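Shikimate kinase (Aquifex aeolicus, PDB 2PT5) probably catalyses the magnesium-dependent transfer of phosphate from ATP to the 3-hydroxyl of shikimate, the fifth of seven steps leading to chorismate. Local coordinates at residues E34-E39 / L58-V62; V97-I101 / R134-S138; I101-L107 / I126-F130. All blocks are in the same frame, centred on the assembly; numbering follows the deposited sequence.

Contact 1. Residues E34-E39 / L58-V62; sequences EVQKRE and LEFEV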
loop_
_atom_site.group_PDB
_atom_site.type_symbol
_atom_site.label_atom_id
_atom_site.label_comp_id
_atom_site.label_asym_id
_atom_site.label_seq_id
_atom_site.Cartn_x
_atom_site.Cartn_y
_atom_site.Cartn_z
ATOM N N GLU A 34 -8.383 -8.114 -2.625
ATOM C CA GLU A 34 -8.471 -9.136 -3.667
ATOM C C GLU A 34 -8.011 -10.485 -3.120
ATOM O O GLU A 34 -8.579 -11.527 -3.444
ATOM C CB GLU A 34 -7.618 -8.742 -4.877
ATOM C CG GLU A 34 -8.134 -7.508 -5.587
ATOM C CD GLU A 34 -9.619 -7.607 -5.890
ATOM O OE1 GLU A 34 -10.024 -8.554 -6.591
ATOM O OE2 GLU A 34 -10.388 -6.744 -5.423
ATOM N N VAL A 35 -6.983 -10.462 -2.278
ATOM C CA VAL A 35 -6.471 -11.691 -1.692
ATOM C C VAL A 35 -7.565 -12.369 -0.876
ATOM O O VAL A 35 -7.779 -13.575 -0.989
ATOM C CB VAL A 35 -5.263 -11.413 -0.779
ATOM C CG1 VAL A 35 -4.925 -12.664 0.035
ATOM C CG2 VAL A 35 -4.067 -10.981 -1.629
ATOM N N GLN A 36 -8.257 -11.582 -0.060
ATOM C CA GLN A 36 -9.331 -12.103 0.769
ATOM C C GLN A 36 -10.477 -12.643 -0.079
ATOM O O GLN A 36 -10.915 -13.772 0.127
ATOM C CB GLN A 36 -9.837 -11.015 1.716
ATOM C CG GLN A 36 -8.829 -10.661 2.797
ATOM C CD GLN A 36 -9.290 -9.532 3.701
ATOM O OE1 GLN A 36 -9.375 -8.376 3.282
ATOM N NE2 GLN A 36 -9.590 -9.864 4.952
ATOM N N LYS A 37 -10.952 -11.845 -1.035
ATOM C CA LYS A 37 -12.045 -12.276 -1.899
ATOM C C LYS A 37 -11.703 -13.565 -2.651
ATOM O O LYS A 37 -12.566 -14.428 -2.836
ATOM C CB LYS A 37 -12.414 -11.162 -2.879
ATOM C CG LYS A 37 -12.877 -9.882 -2.186
ATOM C CD LYS A 37 -13.570 -8.905 -3.140
ATOM C CE LYS A 37 -12.680 -8.485 -4.299
ATOM N NZ LYS A 37 -13.382 -7.536 -5.209
ATOM N N ARG A 38 -10.448 -13.711 -3.065
ATOM C CA ARG A 38 -10.030 -14.921 -3.770
ATOM C C ARG A 38 -10.036 -16.150 -2.860
ATOM O O ARG A 38 -10.542 -17.205 -3.240
ATOM C CB ARG A 38 -8.632 -14.756 -4.366
ATOM C CG ARG A 38 -8.113 -16.036 -5.006
ATOM C CD ARG A 38 -6.765 -15.852 -5.672
ATOM N NE ARG A 38 -6.811 -14.855 -6.737
ATOM C CZ ARG A 38 -5.783 -14.571 -7.533
ATOM N NH1 ARG A 38 -4.632 -15.217 -7.379
ATOM N NH2 ARG A 38 -5.900 -13.641 -8.478
ATOM N N GLU A 39 -9.470 -16.014 -1.662
ATOM C CA GLU A 39 -9.409 -17.117 -0.706
ATOM C C GLU A 39 -10.740 -17.316 0.009
ATOM O O GLU A 39 -10.996 -18.376 0.580
ATOM C CB GLU A 39 -8.329 -16.851 0.344
ATOM C CG GLU A 39 -6.936 -16.636 -0.214
ATOM C CD GLU A 39 -6.360 -17.881 -0.859
ATOM O OE1 GLU A 39 -6.237 -18.908 -0.158
ATOM O OE2 GLU A 39 -6.026 -17.827 -2.065
ATOM N N LEU A 58 1.016 -15.345 -1.678
ATOM C CA LEU A 58 -0.275 -15.150 -2.321
ATOM C C LEU A 58 -0.470 -13.693 -2.762
ATOM O O LEU A 58 -0.863 -13.424 -3.905
ATOM C CB LEU A 58 -1.400 -15.537 -1.358
ATOM C CG LEU A 58 -2.719 -16.062 -1.932
ATOM C CD1 LEU A 58 -3.780 -15.986 -0.847
ATOM C CD2 LEU A 58 -3.151 -15.253 -3.145
ATOM N N GLU A 59 -0.200 -12.751 -1.862
ATOM C CA GLU A 59 -0.389 -11.348 -2.194
ATOM C C GLU A 59 0.557 -10.917 -3.317
ATOM O O GLU A 59 0.223 -10.044 -4.121
ATOM C CB GLU A 59 -0.220 -10.461 -0.949
ATOM C CG GLU A 59 1.182 -10.391 -0.371
ATOM C CD GLU A 59 1.233 -9.606 0.937
ATOM O OE1 GLU A 59 2.351 -9.406 1.463
ATOM O OE2 GLU A 59 0.162 -9.193 1.442
ATOM N N PHE A 60 1.730 -11.536 -3.394
ATOM C CA PHE A 60 2.644 -11.171 -4.465
ATOM C C PHE A 60 2.073 -11.718 -5.777
ATOM O O PHE A 60 2.124 -11.054 -6.814
ATOM C CB PHE A 60 4.042 -11.730 -4.211
ATOM C CG PHE A 60 5.103 -11.115 -5.080
ATOM C CD1 PHE A 60 4.798 -10.063 -5.941
ATOM C CD2 PHE A 60 6.407 -11.586 -5.041
ATOM C CE1 PHE A 60 5.768 -9.494 -6.750
ATOM C CE2 PHE A 60 7.389 -11.020 -5.849
ATOM C CZ PHE A 60 7.065 -9.972 -6.705
ATOM N N GLU A 61 1.512 -12.922 -5.724
ATOM C CA GLU A 61 0.906 -13.532 -6.904
ATOM C C GLU A 61 -0.231 -12.641 -7.382
ATOM O O GLU A 61 -0.357 -12.353 -8.577
ATOM C CB GLU A 61 0.337 -14.915 -6.573
ATOM C CG GLU A 61 -0.585 -15.467 -7.664
ATOM C CD GLU A 61 -1.343 -16.722 -7.246
ATOM O OE1 GLU A 61 -2.229 -17.158 -8.014
ATOM O OE2 GLU A 61 -1.056 -17.270 -6.159
ATOM N N VAL A 62 -1.058 -12.211 -6.435
ATOM C CA VAL A 62 -2.193 -11.360 -6.746
ATOM C C VAL A 62 -1.722 -10.047 -7.360
ATOM O O VAL A 62 -2.365 -9.509 -8.264
ATOM C CB VAL A 62 -3.031 -11.072 -5.479
ATOM C CG1 VAL A 62 -4.145 -10.105 -5.799
ATOM C CG2 VAL A 62 -3.606 -12.376 -4.932
#

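Contact 2. Residues V97-I101 / R134-S138; sequences VFIDI and RKIYS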
loop_
_atom_site.group_PDB
_atom_site.type_symbol
_atom_site.label_atom_id
_atom_site.label_comp_id
_atom_site.label_asym_id
_atom_site.label_seq_id
_atom_site.Cartn_x
_atom_site.Cartn_y
_atom_site.Cartn_z
ATOM N N VAL A 97 4.121 4.975 -5.838
ATOM C CA VAL A 97 3.855 6.189 -5.074
ATOM C C VAL A 97 3.771 5.909 -3.583
ATOM O O VAL A 97 2.918 5.138 -3.130
ATOM C CB VAL A 97 2.519 6.847 -5.504
ATOM C CG1 VAL A 97 2.346 8.175 -4.799
ATOM C CG2 VAL A 97 2.485 7.034 -7.017
ATOM N N PHE A 98 4.642 6.560 -2.823
ATOM C CA PHE A 98 4.666 6.381 -1.382
ATOM C C PHE A 98 3.897 7.504 -0.705
ATOM O O PHE A 98 4.267 8.673 -0.798
ATOM C CB PHE A 98 6.125 6.333 -0.878
ATOM C CG PHE A 98 6.271 6.350 0.634
ATOM C CD1 PHE A 98 5.322 5.749 1.462
ATOM C CD2 PHE A 98 7.391 6.943 1.223
ATOM C CE1 PHE A 98 5.484 5.737 2.849
ATOM C CE2 PHE A 98 7.566 6.936 2.616
ATOM C CZ PHE A 98 6.613 6.332 3.429
ATOM N N ILE A 99 2.802 7.141 -0.054
ATOM C CA ILE A 99 1.992 8.109 0.671
ATOM C C ILE A 99 2.548 8.048 2.088
ATOM O O ILE A 99 2.231 7.149 2.873
ATOM C CB ILE A 99 0.515 7.715 0.638
ATOM C CG1 ILE A 99 0.039 7.686 -0.819
ATOM C CG2 ILE A 99 -0.296 8.695 1.458
ATOM C CD1 ILE A 99 -1.360 7.100 -1.013
ATOM N N ASP A 100 3.395 9.024 2.385
ATOM C CA ASP A 100 4.114 9.124 3.650
ATOM C C ASP A 100 3.429 9.847 4.807
ATOM O O ASP A 100 2.993 10.982 4.662
ATOM C CB ASP A 100 5.452 9.817 3.369
ATOM C CG ASP A 100 6.424 9.720 4.526
ATOM O OD1 ASP A 100 7.286 10.614 4.634
ATOM O OD2 ASP A 100 6.344 8.748 5.306
ATOM N N ILE A 101 3.341 9.175 5.953
ATOM C CA ILE A 101 2.792 9.772 7.168
ATOM C C ILE A 101 3.857 9.603 8.255
ATOM O O ILE A 101 4.534 8.569 8.320
ATOM C CB ILE A 101 1.493 9.082 7.656
ATOM C CG1 ILE A 101 1.702 7.572 7.745
ATOM C CG2 ILE A 101 0.327 9.451 6.742
ATOM C CD1 ILE A 101 0.518 6.828 8.346
ATOM N N ARG A 134 9.530 1.926 6.471
ATOM C CA ARG A 134 9.563 3.260 5.870
ATOM C C ARG A 134 10.798 3.477 4.980
ATOM O O ARG A 134 10.755 4.242 4.014
ATOM C CB ARG A 134 9.505 4.339 6.964
ATOM C CG ARG A 134 9.392 5.754 6.420
ATOM C CD ARG A 134 8.877 6.754 7.465
ATOM N NE ARG A 134 8.724 8.083 6.877
ATOM C CZ ARG A 134 9.731 8.920 6.612
ATOM N NH1 ARG A 134 10.987 8.582 6.896
ATOM N NH2 ARG A 134 9.492 10.084 6.016
ATOM N N LYS A 135 11.896 2.809 5.312
ATOM C CA LYS A 135 13.130 2.919 4.533
ATOM C C LYS A 135 12.900 2.304 3.153
ATOM O O LYS A 135 13.438 2.775 2.146
ATOM C CB LYS A 135 14.278 2.184 5.242
ATOM C CG LYS A 135 14.833 2.921 6.454
ATOM C CD LYS A 135 15.892 2.092 7.200
ATOM C CE LYS A 135 16.347 2.809 8.468
ATOM N NZ LYS A 135 17.125 1.930 9.404
ATOM N N ILE A 136 12.102 1.245 3.111
ATOM C CA ILE A 136 11.802 0.596 1.847
ATOM C C ILE A 136 10.795 1.475 1.090
ATOM O O ILE A 136 10.986 1.777 -0.086
ATOM C CB ILE A 136 11.209 -0.810 2.069
ATOM C CG1 ILE A 136 12.165 -1.656 2.928
ATOM C CG2 ILE A 136 10.948 -1.479 0.726
ATOM C CD1 ILE A 136 13.567 -1.806 2.347
ATOM N N TYR A 137 9.734 1.901 1.769
ATOM C CA TYR A 137 8.733 2.752 1.126
ATOM C C TYR A 137 9.403 3.931 0.428
ATOM O O TYR A 137 9.047 4.278 -0.702
ATOM C CB TYR A 137 7.731 3.305 2.148
ATOM C CG TYR A 137 6.844 2.288 2.826
ATOM C CD1 TYR A 137 6.431 1.134 2.167
ATOM C CD2 TYR A 137 6.392 2.499 4.132
ATOM C CE1 TYR A 137 5.594 0.206 2.792
ATOM C CE2 TYR A 137 5.557 1.582 4.767
ATOM C CZ TYR A 137 5.162 0.437 4.090
ATOM O OH TYR A 137 4.372 -0.494 4.725
ATOM N N SER A 138 10.381 4.536 1.105
ATOM C CA SER A 138 11.095 5.700 0.573
ATOM C C SER A 138 11.790 5.459 -0.756
ATOM O O SER A 138 12.253 6.402 -1.384
ATOM C CB SER A 138 12.134 6.215 1.586
ATOM O OG SER A 138 11.517 6.720 2.763
#

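Contact 3. Residues I101-L107 / I126-F130; sequences IPFEVFL and IKNLF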
loop_
_atom_site.group_PDB
_atom_site.type_symbol
_atom_site.label_atom_id
_atom_site.label_comp_id
_atom_site.label_asym_id
_atom_site.label_seq_id
_atom_site.Cartn_x
_atom_site.Cartn_y
_atom_site.Cartn_z
ATOM N N ILE A 101 3.341 9.175 5.953
ATOM C CA ILE A 101 2.792 9.772 7.168
ATOM C C ILE A 101 3.857 9.603 8.255
ATOM O O ILE A 101 4.534 8.569 8.320
ATOM C CB ILE A 101 1.493 9.082 7.656
ATOM C CG1 ILE A 101 1.702 7.572 7.745
ATOM C CG2 ILE A 101 0.327 9.451 6.742
ATOM C CD1 ILE A 101 0.518 6.828 8.346
ATOM N N PRO A 102 4.033 10.622 9.111
ATOM C CA PRO A 102 5.015 10.599 10.202
ATOM C C PRO A 102 4.641 9.607 11.304
ATOM O O PRO A 102 3.481 9.206 11.419
ATOM C CB PRO A 102 5.018 12.045 10.690
ATOM C CG PRO A 102 3.598 12.481 10.436
ATOM C CD PRO A 102 3.323 11.912 9.066
ATOM N N PHE A 103 5.621 9.218 12.115
ATOM C CA PHE A 103 5.377 8.242 13.178
ATOM C C PHE A 103 4.208 8.594 14.090
ATOM O O PHE A 103 3.424 7.720 14.435
ATOM C CB PHE A 103 6.644 8.036 14.025
ATOM C CG PHE A 103 6.577 6.845 14.968
ATOM C CD1 PHE A 103 6.283 5.566 14.488
ATOM C CD2 PHE A 103 6.882 6.991 16.324
ATOM C CE1 PHE A 103 6.298 4.446 15.342
ATOM C CE2 PHE A 103 6.900 5.878 17.185
ATOM C CZ PHE A 103 6.608 4.606 16.690
ATOM N N GLU A 104 4.076 9.862 14.479
ATOM C CA GLU A 104 2.984 10.246 15.372
ATOM C C GLU A 104 1.603 10.009 14.745
ATOM O O GLU A 104 0.659 9.647 15.446
ATOM C CB GLU A 104 3.119 11.716 15.832
ATOM C CG GLU A 104 2.920 12.753 14.736
ATOM C CD GLU A 104 4.212 13.171 14.072
ATOM O OE1 GLU A 104 5.222 12.436 14.186
ATOM O OE2 GLU A 104 4.212 14.236 13.421
ATOM N N VAL A 105 1.483 10.202 13.434
ATOM C CA VAL A 105 0.207 9.987 12.749
ATOM C C VAL A 105 -0.080 8.490 12.672
ATOM O O VAL A 105 -1.201 8.038 12.907
ATOM C CB VAL A 105 0.230 10.566 11.323
ATOM C CG1 VAL A 105 -1.012 10.124 10.558
ATOM C CG2 VAL A 105 0.294 12.092 11.386
ATOM N N PHE A 106 0.956 7.736 12.325
ATOM C CA PHE A 106 0.904 6.281 12.218
ATOM C C PHE A 106 0.374 5.710 13.525
ATOM O O PHE A 106 -0.543 4.888 13.545
ATOM C CB PHE A 106 2.325 5.764 11.960
ATOM C CG PHE A 106 2.506 4.288 12.188
ATOM C CD1 PHE A 106 2.071 3.357 11.247
ATOM C CD2 PHE A 106 3.163 3.831 13.325
ATOM C CE1 PHE A 106 2.295 1.994 11.433
ATOM C CE2 PHE A 106 3.392 2.474 13.521
ATOM C CZ PHE A 106 2.958 1.552 12.570
ATOM N N LEU A 107 0.956 6.177 14.618
ATOM C CA LEU A 107 0.600 5.727 15.954
ATOM C C LEU A 107 -0.860 5.988 16.297
ATOM O O LEU A 107 -1.519 5.147 16.894
ATOM C CB LEU A 107 1.501 6.425 16.966
ATOM C CG LEU A 107 2.387 5.601 17.897
ATOM C CD1 LEU A 107 2.846 4.321 17.238
ATOM C CD2 LEU A 107 3.568 6.468 18.307
ATOM N N ILE A 126 6.674 -2.009 17.847
ATOM C CA ILE A 126 6.465 -1.531 16.474
ATOM C C ILE A 126 7.327 -0.364 15.970
ATOM O O ILE A 126 7.188 0.042 14.813
ATOM C CB ILE A 126 4.998 -1.096 16.273
ATOM C CG1 ILE A 126 4.723 0.153 17.109
ATOM C CG2 ILE A 126 4.050 -2.229 16.660
ATOM C CD1 ILE A 126 3.267 0.550 17.197
ATOM N N LYS A 127 8.201 0.191 16.805
ATOM C CA LYS A 127 9.017 1.324 16.344
ATOM C C LYS A 127 10.034 0.932 15.274
ATOM O O LYS A 127 10.212 1.637 14.285
ATOM C CB LYS A 127 9.742 1.991 17.524
ATOM C CG LYS A 127 10.513 3.238 17.130
ATOM C CD LYS A 127 10.879 4.101 18.344
ATOM C CE LYS A 127 11.698 3.327 19.391
ATOM N NZ LYS A 127 13.039 2.900 18.888
ATOM N N ASN A 128 10.694 -0.200 15.474
ATOM C CA ASN A 128 11.698 -0.667 14.525
ATOM C C ASN A 128 11.074 -1.060 13.181
ATOM O O ASN A 128 11.630 -0.776 12.112
ATOM C CB ASN A 128 12.456 -1.858 15.129
ATOM C CG ASN A 128 13.664 -2.272 14.299
ATOM O OD1 ASN A 128 13.546 -3.017 13.327
ATOM N ND2 ASN A 128 14.836 -1.777 14.679
ATOM N N LEU A 129 9.911 -1.700 13.237
ATOM C CA LEU A 129 9.239 -2.126 12.021
ATOM C C LEU A 129 8.804 -0.897 11.220
ATOM O O LEU A 129 8.955 -0.851 9.996
ATOM C CB LEU A 129 8.035 -3.018 12.367
ATOM C CG LEU A 129 7.457 -3.876 11.234
ATOM C CD1 LEU A 129 8.572 -4.686 10.575
ATOM C CD2 LEU A 129 6.386 -4.807 11.787
ATOM N N PHE A 130 8.276 0.105 11.912
ATOM C CA PHE A 130 7.856 1.333 11.250
ATOM C C PHE A 130 9.061 1.997 10.589
ATOM O O PHE A 130 8.995 2.401 9.429
ATOM C CB PHE A 130 7.221 2.301 12.253
ATOM C CG PHE A 130 7.064 3.701 11.723
ATOM C CD1 PHE A 130 8.150 4.568 11.676
ATOM C CD2 PHE A 130 5.836 4.144 11.242
ATOM C CE1 PHE A 130 8.021 5.860 11.157
ATOM C CE2 PHE A 130 5.699 5.432 10.720
ATOM C CZ PHE A 130 6.793 6.290 10.678
#

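Contact 1. Residues E34-E39 / L58-V62
Val35 touches three residues of 58-62. Its CG1 is anti to the backbone N (chi1 169°) and meets Leu58 CD1 at 3.6 Å. That leaves CG2 on the other side, against Val62 CG2 at 3.6 Å and over the backbone of Glu59, with Val35 CG2 to Glu59 CA at 3.7 Å. Glu34 adds only its CB, 3.8 Å from Val62 CG1. Its carboxylate, turned away by the bend at chi2, forms a salt bridge with Lys37 of its own helix. Arg38 is extended to CD and bent at chi3, which lays one face of its guanidinium over Val62 CG2. Its NH1 forms a salt bridge to Glu61 OE1 at 3.2 Å, with the acceptor at the guanidinium edge and the two planar groups 61° apart. Glu39 is bent at chi2, which brings its carboxylate against the Leu58 CD1 methyl, reaching from the other helix. Its OE2 comes within 3.1 Å of Leu58 CD1, a tight fit of oxygen on methyl. Its OE1 is hydrogen-bonded to Tyr54 OH, which helps fix the group there. With an alanine here, the Tyr54 hydroxyl would probably lose this partner and a gap would open beside Leu58 CD1. The axes of segments 34-39 and 58-62 cross at 104° and approach to 10.0 Å; they lie on helices 31-39 and 52-66. These helices also carry Asp32 and Arg56, predicted to bind substrate, and the Glu59 side chain lies close to both. The contact thus has an apolar centre, and the Arg38-Glu61 pair closes the more exposed side.

Contact 2. Residues V97-I101 / R134-S138
Phe98 meets Tyr137 with its CG anti to the backbone N (chi1 172°), which sends the ring from the strand toward the helix. Tyr137 has CG anti to the carbonyl carbon (chi1 -65°), which turns its ring aside and leaves CB over the Phe98 ring. Tyr137 CB stands 3.3 Å from the Phe98 ring centroid, almost on the normal, a CH-pi contact. Asp100 CB covers the opposite face of Phe98 near the rim. The two aromatic rings meet obliquely, with centroids 5.2 Å apart. Strand 95-100 lies between strands 2-6 and 142-145 in the parallel 2-3-1-4-5 sheet of the P-loop kinase fold, and helix 127-137 packs on it here. Arg134, extended from CG to NE, holds both carboxylate oxygens of Asp100: Arg134 NH2 donates to Asp100 OD1 at 2.7 Å and Arg134 NE to Asp100 OD2 at 2.9 Å. Both oxygens are met on the syn side, with the groups turned 36° apart. Lys143 forms a second salt bridge to Asp100 OD1, so two cations probably keep this buried carboxylate ionised. Tyr137 OH is hydrogen-bonded to the carbonyl O of Gly78, a predicted substrate-binding residue.

Contact 3. Residues I101-L107 / I126-F130
The Phe130 ring takes Phe103 on one face and Phe106 at its edge. Phe103 CD1 stands 3.3 Å above the plane of Phe130, over its centre. This pair is edge-to-face, with Phe103 giving the edge, planes at 62° and centroids 4.7 Å apart. Phe103 CB also lies over that face, as a CH-pi contact. Phe106 is met differently: one of its faces receives Phe130 CD2, which is 3.4 Å from Phe106 CD2. The Phe106 and Phe130 planes are oblique, at 52°. Phe130 has CG anti to the backbone N (chi1 166°), which carries its ring across to the facing helix, with Phe130 CZ 3.5 Å from Phe103 N. The carbonyl O of Ile101 lies at the edge of the same ring. Ile126 CD1 touches Leu107 CD1 at 3.8 Å and Phe106 CE2 at 4.2 Å. Lys127 contributes its CA and aliphatic chain at Phe103 CZ. Phe8 stacks on Phe130 and also meets Phe106. Leu118 touches Phe106 and Ile126. The result is an aromatic cluster joining the first turns of two helices. The segment connecting them carries Arg116, predicted to bind ATP, and probably corresponds to the mobile lid of shikimate kinases.

How the contacts relate
Contacts 2 and 3 are neighbours, with centres about 11 Å apart. They share Ile101 and helix 127-137, and contact 3 is nested inside the chain loop that contact 2 closes. Ile101 also touches Cys10 of the predicted ATP-binding loop, and Cys10 is disulfide-bonded to Cys110 in this structure. Phe8 links the two contacts further, meeting Tyr137 in one and Phe130 in the other. Contact 1 lies on the opposite side of the chain's centre, about 22 Å from contact 2 and about 26 Å from contact 3, centre to centre. It borders predicted shikimate-binding residues through Glu59. Contact 2 approaches the same site through Tyr137 at Gly78, while contact 3 probably borders the nucleotide side, through Ile101 near Cys10.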